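Local coordinates for GTP-binding protein (Pyrococcus horikoshii, PDB 1WXQ), which probably binds GTP and may hydrolyse nucleotide, as expected of an Obg-type P-loop GTPase that also carries a TGS domain, although its cellular role is unknown, at residues Y124-E135 / R234-Y244; N214-N222 / V308-L317. All coordinates share one frame; numbering follows the deposited sequence.

Interaction 1: Y124-E135 / R234-Y244; sequences YHDPVEDIEFLE and RLVREEEKRGY
E135 and R242 form the main polar link between the two segments, a salt bridge with R242 NH2 2.7 Å from E135 OE1. This oxygen lies near the guanidinium plane, whereas the donor stands 45° out of the carboxylate plane. R242 NH1 gives OE1 a weaker second bond and, on its own segment, donates to the syn lone pair of E239 OE1 at 2.8 Å, so one guanidinium bridges two carboxylates. E135 OE2 lies very close to Y244 OH, too close to trust the length, and pairs with R211; both arginines would probably stabilise the ionised acid.

Apolar packing lies nearer the sheet. I131 splits its branches: CG2, anti to the backbone N, lies over one face of the Y244 ring, 4.3 Å from the centroid in a CH-pi contact, while CG1, anti to the carbonyl carbon (chi1 -60°), carries CD1 to within 3.9 Å of L235 CD1. P127 CB packs against L235 CD2 at 4.1 Å, with V128 alongside.

Helices 127-135 and 234-241 run 33° apart, axes 10.8 Å from each other. Helix 127-147 follows strand 104-110 and helix 229-241 its parallel neighbour 217-222, side by side on one face of the P-loop GTPase sheet.

Interaction 2: N214-N222 / V308-L317; sequences NKPMVIAAN and VINRVVFDLL
V218 meets the helix with both methyl groups, each aimed at a different part of it. With CG1 anti to its backbone N (chi1 170°), that methyl lies 3.7 Å from V308 CG1, the two valines sliding past each other in opposite senses. The second methyl, CG2, turns toward the later turns of the helix, 3.6 Å from V312 CG2 and 3.8 Å from L316 CG. V312 comes in at a slant, whereas L316 runs alongside V218 in the reverse direction. A220 CB adds a looser contact, 4.3 Å from V308 CG2.

Helix 308-316 lies nearly antiparallel to strand 217-222, at 162°, with axes 8.6 Å apart, as a helix does along a strand in an alpha/beta sandwich of the P-loop NTPase class. V308 and V312 also rest on I106 of the neighbouring parallel strand, so the helix spans two strands. At the far end of the strand, N222 begins an Asn-Lys-Ala-Asp sequence that matches the G4 motif, NKxD, which probably reads the guanine base as in other GTPases.

Ahead of the strand, P216 offers its ring to two leucines. L316 CD1 approaches CB of P216 to 3.5 Å and also reaches over the proline's carbonyl carbon, while the L317 side chain crosses that of P216 at about a right angle, its CD2 4.1 Å from CG of P216. The helix widens here into a pi-type turn, with L316 N bonded to R311 O and L317 N to V312 O. R311 begins toward the strand, but its guanidinium leads away to a salt bridge with D315.

Strand 217-222 ties the two contacts together, because its alternating side chains serve opposite faces of the sheet. V218 belongs to interaction 2, while M217 and I219 point the other way and pack beneath interaction 1: I219 rests on I131 and Y244, and M217 touches L134 and Y244. Interaction 2, close to the centre of the chain, is wholly apolar, without a hydrogen bond between its segments. Interaction 1 lies farther out, about 19 Å from that centre to its own, and grades from aliphatic packing beside the sheet to the salt-bridge network of E135, E239 and R242, with buried acids and an exposed arginine. It joins helix to helix, whereas interaction 2 joins helix to strand.

Interaction 1: Y124-E135 / R234-Y244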
loop_
_atom_site.group_PDB
_atom_site.type_symbol
_atom_site.label_atom_id
_atom_site.label_comp_id
_atom_site.label_asym_id
_atom_site.label_seq_id
_atom_site.Cartn_x
_atom_site.Cartn_y
_atom_site.Cartn_z
ATOM N N TYR A 124 27.382 10.037 10.597
ATOM C CA TYR A 124 26.061 9.740 11.133
ATOM C C TYR A 124 24.992 10.743 10.748
ATOM O O TYR A 124 25.111 11.935 11.031
ATOM C CB TYR A 124 26.104 9.651 12.654
ATOM C CG TYR A 124 24.792 9.197 13.245
ATOM C CD1 TYR A 124 24.360 7.881 13.091
ATOM C CD2 TYR A 124 23.969 10.085 13.935
ATOM C CE1 TYR A 124 23.142 7.459 13.609
ATOM C CE2 TYR A 124 22.748 9.673 14.457
ATOM C CZ TYR A 124 22.340 8.359 14.290
ATOM O OH TYR A 124 21.131 7.943 14.800
ATOM N N HIS A 125 23.937 10.246 10.114
ATOM C CA HIS A 125 22.822 11.087 9.706
ATOM C C HIS A 125 21.517 10.375 10.034
ATOM O O HIS A 125 21.169 9.372 9.417
ATOM C CB HIS A 125 22.892 11.391 8.211
ATOM C CG HIS A 125 21.807 12.305 7.739
ATOM N ND1 HIS A 125 21.648 13.584 8.229
ATOM C CD2 HIS A 125 20.816 12.120 6.834
ATOM C CE1 HIS A 125 20.606 14.149 7.645
ATOM N NE2 HIS A 125 20.084 13.283 6.794
ATOM N N ASP A 126 20.811 10.911 11.018
ATOM C CA ASP A 126 19.553 10.362 11.481
ATOM C C ASP A 126 18.565 10.160 10.327
ATOM O O ASP A 126 18.179 11.111 9.654
ATOM C CB ASP A 126 18.961 11.306 12.524
ATOM C CG ASP A 126 18.085 10.589 13.535
ATOM O OD1 ASP A 126 17.813 9.384 13.346
ATOM O OD2 ASP A 126 17.665 11.236 14.520
ATOM N N PRO A 127 18.150 8.904 10.079
ATOM C CA PRO A 127 17.206 8.586 9.008
ATOM C C PRO A 127 15.907 9.361 9.193
ATOM O O PRO A 127 15.257 9.766 8.221
ATOM C CB PRO A 127 17.005 7.084 9.172
ATOM C CG PRO A 127 18.315 6.640 9.683
ATOM C CD PRO A 127 18.598 7.669 10.739
ATOM N N VAL A 128 15.542 9.551 10.457
ATOM C CA VAL A 128 14.340 10.275 10.834
ATOM C C VAL A 128 14.231 11.674 10.224
ATOM O O VAL A 128 13.184 12.308 10.241
ATOM C CB VAL A 128 14.348 10.587 12.356
ATOM C CG1 VAL A 128 13.252 11.587 12.686
ATOM C CG2 VAL A 128 14.186 9.293 13.168
ATOM N N GLU A 129 15.378 12.092 9.658
ATOM C CA GLU A 129 15.394 13.419 9.076
ATOM C C GLU A 129 15.124 13.321 7.556
ATOM O O GLU A 129 14.625 14.258 6.939
ATOM C CB GLU A 129 16.750 14.171 9.291
ATOM C CG GLU A 129 17.117 14.359 10.766
ATOM C CD GLU A 129 16.374 15.504 11.444
ATOM O OE1 GLU A 129 16.615 16.670 11.058
ATOM O OE2 GLU A 129 15.562 15.242 12.366
ATOM N N ASP A 130 15.442 12.171 6.964
ATOM C CA ASP A 130 15.182 11.962 5.540
ATOM C C ASP A 130 13.714 11.646 5.404
ATOM O O ASP A 130 13.125 11.847 4.349
ATOM C CB ASP A 130 15.961 10.770 4.982
ATOM C CG ASP A 130 17.451 11.031 4.869
ATOM O OD1 ASP A 130 17.844 11.979 4.156
ATOM O OD2 ASP A 130 18.234 10.274 5.490
ATOM N N ILE A 131 13.128 11.123 6.477
ATOM C CA ILE A 131 11.714 10.764 6.466
ATOM C C ILE A 131 10.936 12.056 6.399
ATOM O O ILE A 131 10.006 12.205 5.603
ATOM C CB ILE A 131 11.323 9.995 7.746
ATOM C CG1 ILE A 131 12.142 8.712 7.836
ATOM C CG2 ILE A 131 9.846 9.657 7.742
ATOM C CD1 ILE A 131 11.768 7.848 9.012
ATOM N N GLU A 132 11.335 12.999 7.239
ATOM C CA GLU A 132 10.678 14.285 7.263
ATOM C C GLU A 132 10.901 15.007 5.933
ATOM O O GLU A 132 9.994 15.666 5.427
ATOM C CB GLU A 132 11.203 15.125 8.420
ATOM C CG GLU A 132 10.098 15.718 9.248
ATOM C CD GLU A 132 10.309 17.182 9.512
ATOM O OE1 GLU A 132 11.353 17.531 10.121
ATOM O OE2 GLU A 132 9.429 17.977 9.106
ATOM N N PHE A 133 12.095 14.870 5.361
ATOM C CA PHE A 133 12.383 15.514 4.086
ATOM C C PHE A 133 11.325 15.121 3.073
ATOM O O PHE A 133 10.609 15.977 2.553
ATOM C CB PHE A 133 13.760 15.112 3.539
ATOM C CG PHE A 133 14.059 15.692 2.172
ATOM C CD1 PHE A 133 14.516 16.997 2.035
ATOM C CD2 PHE A 133 13.832 14.944 1.020
ATOM C CE1 PHE A 133 14.745 17.561 0.765
ATOM C CE2 PHE A 133 14.056 15.497 -0.258
ATOM C CZ PHE A 133 14.513 16.813 -0.381
ATOM N N LEU A 134 11.236 13.822 2.794
ATOM C CA LEU A 134 10.257 13.285 1.838
ATOM C C LEU A 134 8.852 13.829 2.142
ATOM O O LEU A 134 8.118 14.276 1.258
ATOM C CB LEU A 134 10.230 11.757 1.928
ATOM C CG LEU A 134 10.009 10.960 0.639
ATOM C CD1 LEU A 134 9.383 9.628 1.008
ATOM C CD2 LEU A 134 9.105 11.705 -0.330
ATOM N N GLU A 135 8.503 13.776 3.417
ATOM C CA GLU A 135 7.226 14.234 3.929
ATOM C C GLU A 135 6.828 15.630 3.404
ATOM O O GLU A 135 5.784 15.799 2.776
ATOM C CB GLU A 135 7.322 14.230 5.458
ATOM C CG GLU A 135 6.012 14.195 6.199
ATOM C CD GLU A 135 6.100 13.353 7.455
ATOM O OE1 GLU A 135 7.164 13.376 8.107
ATOM O OE2 GLU A 135 5.106 12.672 7.796
ATOM N N ARG A 234 15.483 2.521 17.872
ATOM C CA ARG A 234 15.357 3.942 18.152
ATOM C C ARG A 234 14.516 4.638 17.084
ATOM O O ARG A 234 13.671 5.480 17.362
ATOM C CB ARG A 234 16.762 4.540 18.181
ATOM C CG ARG A 234 16.762 6.014 18.578
ATOM C CD ARG A 234 18.185 6.577 18.679
ATOM N NE ARG A 234 18.883 6.442 17.395
ATOM C CZ ARG A 234 20.195 6.137 17.441
ATOM N NH1 ARG A 234 20.789 5.959 18.608
ATOM N NH2 ARG A 234 20.887 5.998 16.309
ATOM N N LEU A 235 14.810 4.281 15.820
ATOM C CA LEU A 235 14.071 4.875 14.714
ATOM C C LEU A 235 12.629 4.370 14.670
ATOM O O LEU A 235 11.695 5.105 14.381
ATOM C CB LEU A 235 14.790 4.514 13.412
ATOM C CG LEU A 235 13.978 4.889 12.171
ATOM C CD1 LEU A 235 13.945 6.400 11.931
ATOM C CD2 LEU A 235 14.528 4.264 10.890
ATOM N N VAL A 236 12.463 3.062 14.952
ATOM C CA VAL A 236 11.104 2.529 15.033
ATOM C C VAL A 236 10.266 3.292 16.063
ATOM O O VAL A 236 9.176 3.770 15.781
ATOM C CB VAL A 236 11.182 1.052 15.427
ATOM C CG1 VAL A 236 9.773 0.487 15.603
ATOM C CG2 VAL A 236 11.909 0.262 14.358
ATOM N N ARG A 237 10.809 3.431 17.264
ATOM C CA ARG A 237 10.124 4.148 18.336
ATOM C C ARG A 237 9.763 5.581 17.991
ATOM O O ARG A 237 8.610 5.984 18.126
ATOM C CB ARG A 237 10.981 4.154 19.604
ATOM C CG ARG A 237 11.011 2.840 20.352
ATOM C CD ARG A 237 9.777 2.629 21.211
ATOM N NE ARG A 237 10.044 1.596 22.209
ATOM C CZ ARG A 237 9.976 0.290 21.972
ATOM N NH1 ARG A 237 9.634 -0.154 20.766
ATOM N NH2 ARG A 237 10.281 -0.571 22.931
ATOM N N GLU A 238 10.757 6.344 17.559
ATOM C CA GLU A 238 10.563 7.745 17.223
ATOM C C GLU A 238 9.470 7.915 16.165
ATOM O O GLU A 238 8.510 8.661 16.356
ATOM C CB GLU A 238 11.890 8.335 16.727
ATOM C CG GLU A 238 11.972 9.849 16.706
ATOM C CD GLU A 238 13.313 10.351 16.165
ATOM O OE1 GLU A 238 14.375 9.793 16.538
ATOM O OE2 GLU A 238 13.311 11.312 15.368
ATOM N N GLU A 239 9.607 7.193 15.059
ATOM C CA GLU A 239 8.653 7.284 13.969
ATOM C C GLU A 239 7.281 6.645 14.183
ATOM O O GLU A 239 6.300 7.097 13.599
ATOM C CB GLU A 239 9.285 6.736 12.684
ATOM C CG GLU A 239 10.354 7.643 12.096
ATOM C CD GLU A 239 9.886 9.088 11.977
ATOM O OE1 GLU A 239 8.702 9.307 11.639
ATOM O OE2 GLU A 239 10.698 10.010 12.216
ATOM N N GLU A 240 7.187 5.604 15.004
ATOM C CA GLU A 240 5.883 4.988 15.201
ATOM C C GLU A 240 4.986 5.904 16.028
ATOM O O GLU A 240 3.768 5.721 16.085
ATOM C CB GLU A 240 6.010 3.594 15.827
ATOM C CG GLU A 240 6.753 2.576 14.920
ATOM C CD GLU A 240 6.199 1.140 15.013
ATOM O OE1 GLU A 240 5.944 0.654 16.140
ATOM O OE2 GLU A 240 6.025 0.489 13.961
ATOM N N LYS A 241 5.584 6.906 16.660
ATOM C CA LYS A 241 4.793 7.860 17.419
ATOM C C LYS A 241 4.230 8.879 16.430
ATOM O O LYS A 241 3.171 9.469 16.663
ATOM C CB LYS A 241 5.649 8.580 18.457
ATOM C CG LYS A 241 5.832 7.825 19.749
ATOM C CD LYS A 241 6.255 8.783 20.846
ATOM C CE LYS A 241 6.218 8.124 22.220
ATOM N NZ LYS A 241 6.382 9.134 23.303
ATOM N N ARG A 242 4.941 9.071 15.319
ATOM C CA ARG A 242 4.534 10.022 14.282
ATOM C C ARG A 242 3.561 9.452 13.258
ATOM O O ARG A 242 3.279 10.095 12.251
ATOM C CB ARG A 242 5.757 10.560 13.539
ATOM C CG ARG A 242 6.728 11.297 14.431
ATOM C CD ARG A 242 7.917 11.867 13.651
ATOM N NE ARG A 242 7.544 12.979 12.778
ATOM C CZ ARG A 242 7.352 12.875 11.466
ATOM N NH1 ARG A 242 7.497 11.701 10.861
ATOM N NH2 ARG A 242 7.024 13.948 10.755
ATOM N N GLY A 243 3.052 8.250 13.504
ATOM C CA GLY A 243 2.112 7.654 12.571
ATOM C C GLY A 243 2.750 6.878 11.430
ATOM O O GLY A 243 2.134 6.699 10.368
ATOM N N TYR A 244 3.979 6.412 11.646
ATOM C CA TYR A 244 4.704 5.642 10.639
ATOM C C TYR A 244 5.045 4.238 11.104
ATOM O O TYR A 244 5.466 4.036 12.240
ATOM C CB TYR A 244 6.013 6.331 10.270
ATOM C CG TYR A 244 5.879 7.459 9.285
ATOM C CD1 TYR A 244 5.503 7.216 7.957
ATOM C CD2 TYR A 244 6.155 8.769 9.666
ATOM C CE1 TYR A 244 5.412 8.251 7.036
ATOM C CE2 TYR A 244 6.062 9.814 8.758
ATOM C CZ TYR A 244 5.693 9.553 7.442
ATOM O OH TYR A 244 5.616 10.589 6.531
#

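Interaction 2: N214-N222 / V308-L317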
loop_
_atom_site.group_PDB
_atom_site.type_symbol
_atom_site.label_atom_id
_atom_site.label_comp_id
_atom_site.label_asym_id
_atom_site.label_seq_id
_atom_site.Cartn_x
_atom_site.Cartn_y
_atom_site.Cartn_z
ATOM N N ASN A 214 -3.837 9.843 1.212
ATOM C CA ASN A 214 -3.595 9.532 -0.212
ATOM C C ASN A 214 -2.185 9.030 -0.520
ATOM O O ASN A 214 -1.958 8.341 -1.511
ATOM C CB ASN A 214 -3.901 10.787 -1.054
ATOM C CG ASN A 214 -3.643 10.599 -2.552
ATOM O OD1 ASN A 214 -2.530 10.799 -3.032
ATOM N ND2 ASN A 214 -4.686 10.224 -3.294
ATOM N N LYS A 215 -1.230 9.384 0.322
ATOM C CA LYS A 215 0.135 8.939 0.118
ATOM C C LYS A 215 0.686 8.368 1.415
ATOM O O LYS A 215 1.737 8.760 1.886
ATOM C CB LYS A 215 0.983 10.100 -0.389
ATOM C CG LYS A 215 0.621 10.503 -1.820
ATOM C CD LYS A 215 0.896 9.357 -2.798
ATOM C CE LYS A 215 0.452 9.657 -4.226
ATOM N NZ LYS A 215 -0.998 9.413 -4.461
ATOM N N PRO A 216 -0.042 7.423 2.014
ATOM C CA PRO A 216 0.405 6.813 3.263
ATOM C C PRO A 216 1.627 5.981 2.952
ATOM O O PRO A 216 1.766 5.440 1.849
ATOM C CB PRO A 216 -0.785 5.949 3.659
ATOM C CG PRO A 216 -1.271 5.471 2.335
ATOM C CD PRO A 216 -1.226 6.723 1.486
HETATM N N MSE A 217 2.529 5.863 3.908
HETATM C CA MSE A 217 3.712 5.078 3.631
HETATM C C MSE A 217 4.220 4.206 4.744
HETATM O O MSE A 217 3.837 4.347 5.902
HETATM C CB MSE A 217 4.842 5.981 3.131
HETATM C CG MSE A 217 4.995 7.337 3.809
HETATM SE SE MSE A 217 6.400 8.349 2.888
HETATM C CE MSE A 217 5.464 10.028 2.687
ATOM N N VAL A 218 5.046 3.248 4.353
ATOM C CA VAL A 218 5.669 2.360 5.303
ATOM C C VAL A 218 7.154 2.597 5.104
ATOM O O VAL A 218 7.632 2.739 3.977
ATOM C CB VAL A 218 5.328 0.886 5.050
ATOM C CG1 VAL A 218 6.216 -0.010 5.922
ATOM C CG2 VAL A 218 3.869 0.636 5.382
ATOM N N ILE A 219 7.874 2.651 6.213
ATOM C CA ILE A 219 9.290 2.897 6.166
ATOM C C ILE A 219 10.123 1.618 6.285
ATOM O O ILE A 219 9.986 0.851 7.233
ATOM C CB ILE A 219 9.663 3.893 7.275
ATOM C CG1 ILE A 219 8.732 5.100 7.171
ATOM C CG2 ILE A 219 11.133 4.309 7.146
ATOM C CD1 ILE A 219 8.913 6.118 8.259
ATOM N N ALA A 220 10.975 1.390 5.301
ATOM C CA ALA A 220 11.841 0.228 5.324
ATOM C C ALA A 220 13.201 0.701 5.817
ATOM O O ALA A 220 13.910 1.401 5.092
ATOM C CB ALA A 220 11.969 -0.370 3.930
ATOM N N ALA A 221 13.543 0.355 7.061
ATOM C CA ALA A 221 14.835 0.736 7.632
ATOM C C ALA A 221 15.798 -0.308 7.074
ATOM O O ALA A 221 16.064 -1.327 7.704
ATOM C CB ALA A 221 14.781 0.669 9.153
ATOM N N ASN A 222 16.311 -0.037 5.877
ATOM C CA ASN A 222 17.179 -0.974 5.178
ATOM C C ASN A 222 18.630 -1.016 5.637
ATOM O O ASN A 222 19.140 -0.055 6.198
ATOM C CB ASN A 222 17.097 -0.693 3.679
ATOM C CG ASN A 222 17.544 -1.869 2.841
ATOM O OD1 ASN A 222 17.159 -3.005 3.100
ATOM N ND2 ASN A 222 18.342 -1.597 1.816
ATOM N N VAL A 308 7.246 -5.705 4.975
ATOM C CA VAL A 308 6.877 -4.362 4.586
ATOM C C VAL A 308 5.710 -4.373 3.593
ATOM O O VAL A 308 4.734 -3.640 3.774
ATOM C CB VAL A 308 8.066 -3.623 3.958
ATOM C CG1 VAL A 308 7.599 -2.296 3.380
ATOM C CG2 VAL A 308 9.148 -3.398 5.008
ATOM N N ILE A 309 5.801 -5.214 2.562
ATOM C CA ILE A 309 4.746 -5.288 1.551
ATOM C C ILE A 309 3.409 -5.766 2.123
ATOM O O ILE A 309 2.347 -5.272 1.725
ATOM C CB ILE A 309 5.183 -6.175 0.367
ATOM C CG1 ILE A 309 6.378 -5.514 -0.338
ATOM C CG2 ILE A 309 4.020 -6.383 -0.587
ATOM C CD1 ILE A 309 7.027 -6.352 -1.417
ATOM N N ASN A 310 3.450 -6.704 3.066
ATOM C CA ASN A 310 2.214 -7.171 3.675
ATOM C C ASN A 310 1.616 -6.041 4.536
ATOM O O ASN A 310 0.391 -5.878 4.594
ATOM C CB ASN A 310 2.450 -8.429 4.550
ATOM C CG ASN A 310 2.748 -9.702 3.727
ATOM O OD1 ASN A 310 2.624 -9.725 2.489
ATOM N ND2 ASN A 310 3.138 -10.769 4.424
ATOM N N ARG A 311 2.466 -5.250 5.194
ATOM C CA ARG A 311 1.955 -4.175 6.046
ATOM C C ARG A 311 1.337 -3.077 5.213
ATOM O O ARG A 311 0.385 -2.426 5.650
ATOM C CB ARG A 311 3.057 -3.597 6.961
ATOM C CG ARG A 311 3.528 -4.552 8.065
ATOM C CD ARG A 311 2.378 -4.966 9.022
ATOM N NE ARG A 311 1.949 -3.869 9.885
ATOM C CZ ARG A 311 2.633 -3.436 10.946
ATOM N NH1 ARG A 311 3.777 -4.010 11.289
ATOM N NH2 ARG A 311 2.179 -2.414 11.653
ATOM N N VAL A 312 1.862 -2.871 4.007
ATOM C CA VAL A 312 1.292 -1.846 3.132
ATOM C C VAL A 312 -0.115 -2.257 2.652
ATOM O O VAL A 312 -1.073 -1.496 2.760
ATOM C CB VAL A 312 2.154 -1.602 1.875
ATOM C CG1 VAL A 312 1.428 -0.637 0.957
ATOM C CG2 VAL A 312 3.521 -1.056 2.249
ATOM N N VAL A 313 -0.210 -3.477 2.140
ATOM C CA VAL A 313 -1.447 -4.040 1.604
ATOM C C VAL A 313 -2.564 -4.289 2.616
ATOM O O VAL A 313 -3.688 -3.796 2.451
ATOM C CB VAL A 313 -1.148 -5.384 0.868
ATOM C CG1 VAL A 313 -2.422 -5.972 0.283
ATOM C CG2 VAL A 313 -0.125 -5.149 -0.238
ATOM N N PHE A 314 -2.239 -5.064 3.650
ATOM C CA PHE A 314 -3.180 -5.454 4.697
ATOM C C PHE A 314 -3.427 -4.439 5.817
ATOM O O PHE A 314 -4.506 -4.397 6.399
ATOM C CB PHE A 314 -2.703 -6.756 5.342
ATOM C CG PHE A 314 -2.508 -7.882 4.371
ATOM C CD1 PHE A 314 -3.506 -8.209 3.440
ATOM C CD2 PHE A 314 -1.331 -8.630 4.392
ATOM C CE1 PHE A 314 -3.334 -9.270 2.537
ATOM C CE2 PHE A 314 -1.141 -9.695 3.499
ATOM C CZ PHE A 314 -2.148 -10.017 2.566
ATOM N N ASP A 315 -2.425 -3.632 6.133
ATOM C CA ASP A 315 -2.561 -2.667 7.211
ATOM C C ASP A 315 -2.801 -1.246 6.744
ATOM O O ASP A 315 -3.874 -0.690 6.981
ATOM C CB ASP A 315 -1.314 -2.702 8.084
ATOM C CG ASP A 315 -1.525 -2.033 9.403
ATOM O OD1 ASP A 315 -2.260 -1.025 9.435
ATOM O OD2 ASP A 315 -0.946 -2.508 10.404
ATOM N N LEU A 316 -1.803 -0.645 6.102
ATOM C CA LEU A 316 -1.951 0.725 5.619
ATOM C C LEU A 316 -3.251 0.860 4.849
ATOM O O LEU A 316 -4.165 1.547 5.262
ATOM C CB LEU A 316 -0.822 1.103 4.665
ATOM C CG LEU A 316 0.371 1.979 5.014
ATOM C CD1 LEU A 316 0.722 2.771 3.748
ATOM C CD2 LEU A 316 0.063 2.938 6.156
ATOM N N LEU A 317 -3.318 0.182 3.715
ATOM C CA LEU A 317 -4.494 0.251 2.867
ATOM C C LEU A 317 -5.653 -0.583 3.386
ATOM O O LEU A 317 -6.773 -0.449 2.908
ATOM C CB LEU A 317 -4.108 -0.163 1.437
ATOM C CG LEU A 317 -2.889 0.633 0.936
ATOM C CD1 LEU A 317 -2.497 0.196 -0.447
ATOM C CD2 LEU A 317 -3.207 2.115 0.956
#